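Local coordinates for anopheles Plasmodium-responsive Leucine-rich repeat protein 1B (Anopheles gambiae, PDB 4XGO), which probably acts in the mosquito's response to Plasmodium and probably interacts with LRIM1, the part present here being its leucine-rich repeat domain, at residues A[101-106]-A[125-130]; A[147-152]-A[166-171]. One frame throughout, in Å; residues are numbered along the deposited sequence.

Interaction 1 (A[101-106]-A[125-130]); sequences SMSNNN and QLSSNR. With NAG (2-acetamido-2-deoxy-beta-D-glucopyranose), chain C.
Asn129 swings CG beside its own backbone N (chi1 -78°) and turns its amide so that ND2 meets Met102 O, while Arg130 bends at chi3 (-69°) to bring its guanidinium group onto Asn106 O. The two segments are equivalent turns of a leucine-rich repeat solenoid, running nearly parallel where short parallel strands give way to loop, and Asn105 and Asn129 fill the consensus asparagine position. Asn129 ND2 spends one N-H on Met102 O (3.0 Å) across the contact and the other on Leu126 O of its own turn, both acceptors lying in its amide plane. It thus ties the bends of two repeats together with one nitrogen. Backbone bonds set the register: Met102 N to Gln125 O (2.8 Å) and Asn104 N to Ser127 O (2.9 Å). On the hydrophobic side Met102 CB rests on Leu126 CD2 at 4.0 Å. Where the chain rounds the bend, Ser128 CB packs against the amide of Asn104, 3.5 Å from ND2. One water joins Asn104 OD1, to which it donates, with the Ser128 hydroxyl and O6 of NAG (chain C), and, in one of two Ser127 conformers and so less surely, with that hydroxyl. Ser101 and Ser103 turn their hydroxyls to Asp79 of the preceding repeat. Arg130, also salt-bridged to Glu108, takes Asn106 O side-on at the edge of its guanidinium: NH2 comes along a lone pair at 2.9 Å, while NE, at 3.1 Å from the same Asn106 O, sits above the carbonyl plane.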
ATOM      1  N   SER A 101      -7.098   4.719  17.109  1.00 13.40           N
ATOM      2  CA  SER A 101      -6.682   4.745  15.738  1.00 13.37           C
ATOM      3  C   SER A 101      -7.223   3.535  15.003  1.00 12.98           C
ATOM      4  O   SER A 101      -7.027   2.396  15.425  1.00 12.56           O
ATOM      5  CB  SER A 101      -5.153   4.805  15.676  1.00 13.95           C
ATOM      6  OG  SER A 101      -4.722   5.210  14.418  1.00 15.82           O
ATOM      7  N   MET A 102      -7.873   3.794  13.874  1.00 12.37           N
ATOM      8  CA  MET A 102      -8.409   2.744  13.025  1.00 13.26           C
ATOM      9  C   MET A 102      -8.285   3.135  11.540  1.00 12.51           C
ATOM     10  O   MET A 102      -9.182   2.908  10.728  1.00 12.25           O
ATOM     11  CB  MET A 102      -9.859   2.537  13.440  1.00 15.09           C
ATOM     12  CG  MET A 102     -10.379   1.161  13.185  1.00 17.52           C
ATOM     13  SD  MET A 102     -11.974   1.018  14.045  1.00 19.88           S
ATOM     14  CE  MET A 102     -11.558   0.337  15.635  1.00 20.34           C
ATOM     15  N   SER A 103      -7.145   3.702  11.194  1.00 11.76           N
ATOM     16  CA  SER A 103      -6.887   4.031   9.807  1.00 11.67           C
ATOM     17  C   SER A 103      -6.759   2.752   8.988  1.00 11.71           C
ATOM     18  O   SER A 103      -6.471   1.683   9.516  1.00 11.26           O
ATOM     19  CB  SER A 103      -5.639   4.900   9.649  1.00 11.74           C
ATOM     20  OG  SER A 103      -4.453   4.139   9.849  1.00 12.96           O
ATOM     21  N   ASN A 104      -6.998   2.869   7.686  1.00 11.56           N
ATOM     22  CA  ASN A 104      -6.732   1.763   6.774  1.00 12.36           C
ATOM     23  C   ASN A 104      -7.512   0.497   7.118  1.00 12.39           C
ATOM     24  O   ASN A 104      -6.977  -0.608   7.102  1.00 12.41           O
ATOM     25  CB  ASN A 104      -5.218   1.500   6.711  1.00 13.20           C
ATOM     26  CG  ASN A 104      -4.446   2.669   6.126  1.00 13.94           C
ATOM     27  OD1 ASN A 104      -4.020   3.588   6.838  1.00 15.75           O
ATOM     28  ND2 ASN A 104      -4.325   2.682   4.820  1.00 14.80           N
ATOM     29  N   ASN A 105      -8.781   0.675   7.470  1.00 12.42           N
ATOM     30  CA  ASN A 105      -9.746  -0.416   7.474  1.00 12.84           C
ATOM     31  C   ASN A 105     -10.741  -0.185   6.315  1.00 13.68           C
ATOM     32  O   ASN A 105     -10.416   0.515   5.352  1.00 13.22           O
ATOM     33  CB  ASN A 105     -10.452  -0.510   8.834  1.00 12.62           C
ATOM     34  CG  ASN A 105      -9.597  -1.203   9.895  1.00 12.40           C
ATOM     35  OD1 ASN A 105      -9.803  -2.367  10.196  1.00 12.70           O
ATOM     36  ND2 ASN A 105      -8.622  -0.494  10.435  1.00 11.98           N
ATOM     37  N   ASN A 106     -11.909  -0.807   6.393  1.00 14.78           N
ATOM     38  CA  ASN A 106     -12.944  -0.643   5.379  1.00 15.97           C
ATOM     39  C   ASN A 106     -14.204  -0.072   5.991  1.00 15.93           C
ATOM     40  O   ASN A 106     -15.324  -0.397   5.547  1.00 16.12           O
ATOM     41  CB  ASN A 106     -13.256  -1.996   4.722  1.00 17.93           C
ATOM     42  CG  ASN A 106     -12.049  -2.612   4.040  1.00 19.45           C
ATOM     43  OD1 ASN A 106     -11.797  -3.814   4.168  1.00 23.29           O
ATOM     44  ND2 ASN A 106     -11.309  -1.809   3.310  1.00 19.92           N
ATOM     45  N   GLN A 125      -8.111   8.824  14.784  1.00 10.71           N
ATOM     46  CA  GLN A 125      -7.511   8.591  13.475  0.50 10.80           C
ATOM     47  C   GLN A 125      -8.360   7.583  12.727  1.00 10.63           C
ATOM     48  O   GLN A 125      -8.448   6.416  13.140  1.00 10.64           O
ATOM     49  CB  GLN A 125      -6.103   8.035  13.644  0.50 11.27           C
ATOM     50  CG  GLN A 125      -5.163   8.955  14.396  0.50 11.87           C
ATOM     51  CD  GLN A 125      -4.891  10.218  13.638  0.50 12.22           C
ATOM     52  OE1 GLN A 125      -4.496  10.176  12.466  0.50 12.86           O
ATOM     53  NE2 GLN A 125      -5.104  11.367  14.294  0.50 12.82           N
ATOM     54  N   LEU A 126      -9.010   8.046  11.658  1.00 10.20           N
ATOM     55  CA  LEU A 126      -9.904   7.244  10.844  1.00 10.49           C
ATOM     56  C   LEU A 126      -9.593   7.383   9.357  1.00 10.10           C
ATOM     57  O   LEU A 126     -10.460   7.087   8.506  1.00 10.32           O
ATOM     58  CB  LEU A 126     -11.351   7.671  11.097  1.00 10.71           C
ATOM     59  CG  LEU A 126     -11.895   7.356  12.499  1.00 11.17           C
ATOM     60  CD1 LEU A 126     -13.257   7.974  12.722  1.00 11.61           C
ATOM     61  CD2 LEU A 126     -11.935   5.861  12.727  1.00 11.45           C
ATOM     62  N   SER A 127      -8.370   7.804   9.033  1.00  9.90           N
ATOM     63  CA  SER A 127      -8.020   8.016   7.640  0.50  9.84           C
ATOM     64  C   SER A 127      -8.051   6.699   6.853  1.00 10.23           C
ATOM     65  O   SER A 127      -7.853   5.631   7.401  1.00  9.83           O
ATOM     66  CB  SER A 127      -6.648   8.674   7.521  0.50  9.70           C
ATOM     67  OG  SER A 127      -5.638   7.763   7.898  0.50  9.66           O
ATOM     68  N   SER A 128      -8.337   6.806   5.555  1.00 10.49           N
ATOM     69  CA  SER A 128      -8.219   5.681   4.630  1.00 11.09           C
ATOM     70  C   SER A 128      -9.167   4.540   4.988  1.00 11.41           C
ATOM     71  O   SER A 128      -8.770   3.384   5.094  1.00 11.67           O
ATOM     72  CB  SER A 128      -6.770   5.192   4.501  1.00 11.31           C
ATOM     73  OG  SER A 128      -5.916   6.214   4.007  1.00 11.71           O
ATOM     74  N   ASN A 129     -10.423   4.893   5.180  1.00 11.46           N
ATOM     75  CA  ASN A 129     -11.510   3.933   5.222  1.00 12.00           C
ATOM     76  C   ASN A 129     -12.457   4.221   4.038  1.00 13.11           C
ATOM     77  O   ASN A 129     -11.998   4.707   2.999  1.00 13.00           O
ATOM     78  CB  ASN A 129     -12.199   4.043   6.569  1.00 11.79           C
ATOM     79  CG  ASN A 129     -11.423   3.344   7.665  1.00 11.35           C
ATOM     80  OD1 ASN A 129     -11.475   2.129   7.775  1.00 11.41           O
ATOM     81  ND2 ASN A 129     -10.752   4.104   8.493  1.00 10.91           N
ATOM     82  N   ARG A 130     -13.747   3.912   4.186  1.00 14.45           N
ATOM     83  CA  ARG A 130     -14.758   4.261   3.175  1.00 15.89           C
ATOM     84  C   ARG A 130     -15.910   5.022   3.808  1.00 15.46           C
ATOM     85  O   ARG A 130     -17.085   4.790   3.472  1.00 15.56           O
ATOM     86  CB  ARG A 130     -15.327   3.006   2.521  1.00 19.09           C
ATOM     87  CG  ARG A 130     -14.330   2.059   1.896  1.00 21.77           C
ATOM     88  CD  ARG A 130     -15.045   0.797   1.415  1.00 25.74           C
ATOM     89  NE  ARG A 130     -15.549  -0.037   2.509  1.00 29.24           N
ATOM     90  CZ  ARG A 130     -16.151  -1.218   2.361  1.00 31.74           C
ATOM     91  NH1 ARG A 130     -16.365  -1.706   1.135  1.00 34.64           N
ATOM     92  NH2 ARG A 130     -16.550  -1.919   3.435  1.00 31.97           N
TER
HETATM   93  C1  NAG C   1      -3.809  12.224   8.149  1.00 17.63           C
HETATM   94  C2  NAG C   1      -2.442  12.891   8.288  1.00 19.25           C
HETATM   95  C3  NAG C   1      -1.658  12.756   6.978  1.00 22.44           C
HETATM   96  C4  NAG C   1      -1.559  11.301   6.550  1.00 26.90           C
HETATM   97  C5  NAG C   1      -2.948  10.655   6.609  1.00 26.03           C
HETATM   98  C6  NAG C   1      -2.825   9.149   6.365  1.00 28.51           C
HETATM   99  C7  NAG C   1      -1.863  15.008   9.343  1.00 20.20           C
HETATM  100  C8  NAG C   1      -2.096  16.481   9.442  1.00 20.99           C
HETATM  101  N2  NAG C   1      -2.603  14.302   8.500  1.00 18.31           N
HETATM  102  O3  NAG C   1      -0.375  13.351   7.087  1.00 20.39           O
HETATM  103  O4  NAG C   1      -1.159  11.223   5.176  1.00 33.16           O
HETATM  104  O5  NAG C   1      -3.581  10.866   7.861  1.00 21.41           O
HETATM  105  O6  NAG C   1      -3.344   8.953   5.063  1.00 37.11           O
HETATM  106  O7  NAG C   1      -1.004  14.488  10.042  1.00 21.51           O
HETATM  107  O   HOH W   1      -4.238   6.397   6.049  1.00 35.56           O

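Interaction 2 (A[147-152]-A[166-171]). With NAG (2-acetamido-2-deoxy-beta-D-glucopyranose), chain C; NAG (2-acetamido-2-deoxy-beta-D-glucopyranose), chain B.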
ATOM      1  N   VAL A 147      -9.646  12.408   9.376  1.00  9.98           N
ATOM      2  CA  VAL A 147     -10.597  11.626   8.623  1.00 10.09           C
ATOM      3  C   VAL A 147     -10.307  11.701   7.114  1.00  9.81           C
ATOM      4  O   VAL A 147     -11.207  11.517   6.298  1.00  9.94           O
ATOM      5  CB  VAL A 147     -12.076  12.014   8.911  1.00 10.58           C
ATOM      6  CG1 VAL A 147     -12.445  11.688  10.354  1.00 10.90           C
ATOM      7  CG2 VAL A 147     -12.361  13.493   8.607  1.00 10.52           C
ATOM      8  N   SER A 148      -9.036  11.904   6.760  1.00  9.41           N
ATOM      9  CA  SER A 148      -8.650  12.029   5.361  1.00  9.38           C
ATOM     10  C   SER A 148      -8.842  10.708   4.622  1.00  9.70           C
ATOM     11  O   SER A 148      -8.855   9.665   5.237  1.00  9.21           O
ATOM     12  CB  SER A 148      -7.201  12.509   5.217  1.00  9.31           C
ATOM     13  OG  SER A 148      -6.256  11.552   5.694  1.00  9.14           O
ATOM     14  N   TYR A 149      -9.019  10.782   3.304  1.00 10.02           N
ATOM     15  CA  TYR A 149      -9.181   9.609   2.448  1.00 10.88           C
ATOM     16  C   TYR A 149     -10.403   8.767   2.853  1.00 11.15           C
ATOM     17  O   TYR A 149     -10.307   7.588   3.164  1.00 11.26           O
ATOM     18  CB  TYR A 149      -7.897   8.780   2.387  1.00 11.63           C
ATOM     19  CG  TYR A 149      -6.741   9.512   1.744  1.00 12.61           C
ATOM     20  CD1 TYR A 149      -6.542   9.454   0.366  1.00 13.92           C
ATOM     21  CD2 TYR A 149      -5.858  10.267   2.506  1.00 13.47           C
ATOM     22  CE1 TYR A 149      -5.476  10.116  -0.230  1.00 14.69           C
ATOM     23  CE2 TYR A 149      -4.779  10.918   1.911  1.00 14.72           C
ATOM     24  CZ  TYR A 149      -4.622  10.834   0.540  1.00 15.32           C
ATOM     25  OH  TYR A 149      -3.560  11.472  -0.083  1.00 18.63           O
ATOM     26  N   ASN A 150     -11.558   9.407   2.802  1.00 11.28           N
ATOM     27  CA  ASN A 150     -12.832   8.757   3.029  1.00 11.67           C
ATOM     28  C   ASN A 150     -13.821   9.236   1.964  1.00 12.57           C
ATOM     29  O   ASN A 150     -13.391   9.773   0.906  1.00 12.26           O
ATOM     30  CB  ASN A 150     -13.260   9.010   4.471  1.00 11.33           C
ATOM     31  CG  ASN A 150     -12.598   8.047   5.427  1.00 11.11           C
ATOM     32  OD1 ASN A 150     -12.843   6.839   5.357  1.00 11.27           O
ATOM     33  ND2 ASN A 150     -11.773   8.557   6.309  1.00 10.65           N
ATOM     34  N   LEU A 151     -15.110   9.032   2.209  1.00 13.52           N
ATOM     35  CA  LEU A 151     -16.172   9.410   1.265  1.00 14.37           C
ATOM     36  C   LEU A 151     -17.181  10.348   1.890  1.00 14.86           C
ATOM     37  O   LEU A 151     -18.399  10.257   1.610  1.00 15.47           O
ATOM     38  CB  LEU A 151     -16.878   8.153   0.772  1.00 15.59           C
ATOM     39  CG  LEU A 151     -15.968   7.189   0.015  1.00 15.78           C
ATOM     40  CD1 LEU A 151     -16.628   5.840  -0.171  1.00 16.81           C
ATOM     41  CD2 LEU A 151     -15.516   7.751  -1.316  1.00 16.27           C
ATOM     42  N   LEU A 152     -16.700  11.249   2.732  1.00 14.53           N
ATOM     43  CA  LEU A 152     -17.571  12.148   3.481  1.00 15.42           C
ATOM     44  C   LEU A 152     -18.030  13.290   2.577  1.00 15.74           C
ATOM     45  O   LEU A 152     -17.254  13.785   1.775  1.00 15.37           O
ATOM     46  CB  LEU A 152     -16.852  12.723   4.703  1.00 14.95           C
ATOM     47  CG  LEU A 152     -16.413  11.736   5.778  1.00 14.90           C
ATOM     48  CD1 LEU A 152     -15.520  12.412   6.813  1.00 15.04           C
ATOM     49  CD2 LEU A 152     -17.623  11.079   6.429  1.00 15.64           C
ATOM     50  N   ALA A 166      -9.350  16.658   6.998  1.00 10.16           N
ATOM     51  CA  ALA A 166     -10.441  16.000   6.252  1.00 10.35           C
ATOM     52  C   ALA A 166     -10.213  16.038   4.735  1.00 10.14           C
ATOM     53  O   ALA A 166     -11.157  15.983   3.934  1.00 10.23           O
ATOM     54  CB  ALA A 166     -11.797  16.562   6.638  1.00 10.91           C
ATOM     55  N   SER A 167      -8.942  16.021   4.351  1.00  9.94           N
ATOM     56  CA  SER A 167      -8.531  16.090   2.952  1.00  9.79           C
ATOM     57  C   SER A 167      -8.926  14.803   2.255  1.00 10.03           C
ATOM     58  O   SER A 167      -9.164  13.776   2.914  1.00  9.28           O
ATOM     59  CB  SER A 167      -7.016  16.334   2.822  1.00  9.61           C
ATOM     60  OG  SER A 167      -6.219  15.285   3.364  1.00  9.68           O
ATOM     61  N   HIS A 168      -9.065  14.874   0.939  1.00 10.00           N
ATOM     62  CA  HIS A 168      -9.372  13.701   0.140  1.00 10.75           C
ATOM     63  C   HIS A 168     -10.703  13.050   0.574  1.00 10.84           C
ATOM     64  O   HIS A 168     -10.780  11.862   0.883  1.00 10.85           O
ATOM     65  CB  HIS A 168      -8.219  12.712   0.165  1.00 11.05           C
ATOM     66  CG  HIS A 168      -6.937  13.274  -0.366  1.00 11.75           C
ATOM     67  ND1 HIS A 168      -6.596  13.191  -1.694  1.00 13.01           N
ATOM     68  CD2 HIS A 168      -5.914  13.911   0.245  1.00 12.27           C
ATOM     69  CE1 HIS A 168      -5.418  13.752  -1.885  1.00 12.81           C
ATOM     70  NE2 HIS A 168      -4.974  14.185  -0.720  1.00 12.95           N
ATOM     71  N   ASN A 169     -11.745  13.862   0.589  1.00 11.06           N
ATOM     72  CA  ASN A 169     -13.123  13.373   0.758  1.00 11.67           C
ATOM     73  C   ASN A 169     -13.942  13.955  -0.401  1.00 12.39           C
ATOM     74  O   ASN A 169     -13.352  14.321  -1.420  1.00 12.46           O
ATOM     75  CB  ASN A 169     -13.652  13.778   2.130  1.00 11.61           C
ATOM     76  CG  ASN A 169     -13.268  12.785   3.214  1.00 11.58           C
ATOM     77  OD1 ASN A 169     -13.904  11.735   3.372  1.00 11.45           O
ATOM     78  ND2 ASN A 169     -12.201  13.097   3.944  1.00 11.33           N
ATOM     79  N   THR A 170     -15.260  14.025  -0.266  1.00 13.60           N
ATOM     80  CA  THR A 170     -16.119  14.720  -1.247  1.00 14.53           C
ATOM     81  C   THR A 170     -16.950  15.787  -0.544  1.00 14.79           C
ATOM     82  O   THR A 170     -18.164  15.959  -0.813  1.00 15.33           O
ATOM     83  CB  THR A 170     -17.039  13.742  -2.020  1.00 16.09           C
ATOM     84  OG1 THR A 170     -17.896  13.023  -1.122  1.00 16.64           O
ATOM     85  CG2 THR A 170     -16.215  12.750  -2.798  1.00 16.41           C
ATOM     86  N   ILE A 171     -16.311  16.504   0.370  1.00 13.73           N
ATOM     87  CA  ILE A 171     -17.022  17.414   1.256  1.00 14.27           C
ATOM     88  C   ILE A 171     -17.518  18.646   0.492  1.00 15.47           C
ATOM     89  O   ILE A 171     -16.733  19.299  -0.192  1.00 14.52           O
ATOM     90  CB  ILE A 171     -16.118  17.825   2.430  1.00 13.48           C
ATOM     91  CG1 ILE A 171     -15.863  16.611   3.331  1.00 12.93           C
ATOM     92  CG2 ILE A 171     -16.708  18.943   3.256  1.00 13.69           C
ATOM     93  CD1 ILE A 171     -14.657  16.769   4.238  1.00 12.41           C
TER
HETATM   94  C1  NAG C   1      -3.809  12.224   8.149  1.00 17.63           C
HETATM   95  C2  NAG C   1      -2.442  12.891   8.288  1.00 19.25           C
HETATM   96  C3  NAG C   1      -1.658  12.756   6.978  1.00 22.44           C
HETATM   97  C4  NAG C   1      -1.559  11.301   6.550  1.00 26.90           C
HETATM   98  C5  NAG C   1      -2.948  10.655   6.609  1.00 26.03           C
HETATM   99  C6  NAG C   1      -2.825   9.149   6.365  1.00 28.51           C
HETATM  100  C7  NAG C   1      -1.863  15.008   9.343  1.00 20.20           C
HETATM  101  C8  NAG C   1      -2.096  16.481   9.442  1.00 20.99           C
HETATM  102  N2  NAG C   1      -2.603  14.302   8.500  1.00 18.31           N
HETATM  103  O3  NAG C   1      -0.375  13.351   7.087  1.00 20.39           O
HETATM  104  O4  NAG C   1      -1.159  11.223   5.176  1.00 33.16           O
HETATM  105  O5  NAG C   1      -3.581  10.866   7.861  1.00 21.41           O
HETATM  106  O6  NAG C   1      -3.344   8.953   5.063  1.00 37.11           O
HETATM  107  O7  NAG C   1      -1.004  14.488  10.042  1.00 21.51           O
HETATM  108  C1  NAG B   2       0.174  10.736   4.986  1.00 42.11           C
HETATM  109  C2  NAG B   2       0.309  10.230   3.559  1.00 45.37           C
HETATM  110  C3  NAG B   2       1.722   9.699   3.327  1.00 51.55           C
HETATM  111  C4  NAG B   2       2.819  10.591   3.922  1.00 53.34           C
HETATM  112  C5  NAG B   2       2.443  11.249   5.253  1.00 52.72           C
HETATM  113  C6  NAG B   2       3.377  12.409   5.578  1.00 54.29           C
HETATM  114  C7  NAG B   2      -1.475   9.066   2.305  1.00 47.76           C
HETATM  115  C8  NAG B   2      -2.420   7.899   2.259  1.00 49.09           C
HETATM  116  N2  NAG B   2      -0.657   9.157   3.358  1.00 47.34           N
HETATM  117  O3  NAG B   2       1.930   9.555   1.936  1.00 52.30           O
HETATM  118  O4  NAG B   2       3.986   9.812   4.107  1.00 58.02           O
HETATM  119  O5  NAG B   2       1.127  11.755   5.197  1.00 48.24           O
HETATM  120  O6  NAG B   2       3.202  12.792   6.924  1.00 57.35           O
HETATM  121  O7  NAG B   2      -1.495   9.874   1.388  1.00 47.41           O
HETATM  122  O   HOH W   2     -19.202  10.702  -1.350  1.00 35.33           O
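Tyr149 and His168 run alongside each other in the same direction, their rings in an offset stack with planes 9° apart and centroids 4.0 Å apart. His168 CB slides under the same tyrosine ring in a CH-pi contact, 3.7 Å from its centroid, and the tyrosine hydroxyl reaches over the imidazole face. The opposite face of Tyr149 carries the acetamide methyl of the chain B NAG, C8, so the ring is sandwiched between histidine and sugar. His168 in turn stacks on His189 of the next repeat. Among backbone bonds, Tyr149 N gives to Ser167 O (3.0 Å), Asn150 N to His168 O, and Thr170 N to Leu152 O (2.9 Å). Asparagine amides form the third group, at the position that leucine-rich repeats keep for this residue at the end of each strand-to-loop turn. Asn169, with CG beside its backbone N (chi1 -86°), sends ND2 to Val147 O (3.0 Å) and also to Ala166 O. Asn150 ND2 grips the same Val147 O, the two amides coming from opposite faces of that carbonyl. Asn169 OD1, whose position is less certain, accepts from Leu152 N. Apolar contacts line the interior: Val147 CG2 meets Ala166 CB at 3.7 Å, and Leu152 CB approaches Ile171 CG1 at 4.2 Å. At the far end, a water joins Leu151 O to Thr170 OG1, whose hydroxyl is also hydrogen-bonded to Ser153.

Overall arrangement
From the N terminus, strand 99-101 runs into segment 101-106, and one repeat later strand 123-125 leads into 125-130, where interaction 1 closes its loop. The next two shorter turns follow: strand 144-146 leads into 147-152, strand 163-165 leads into 166-171, and interaction 2 closes their loop. The loops therefore follow in series, neither nested nor crossed. The two contacts adjoin: Ser128 N probably bonds Ser148 O, and Asn150 ND2 probably bonds Leu126 O, carrying the asparagine row from one pair of repeats to the next. Both also touch the NAG of chain C, and the glycan borders three consecutive turns, those of strands 123-125, 144-146 and 163-165.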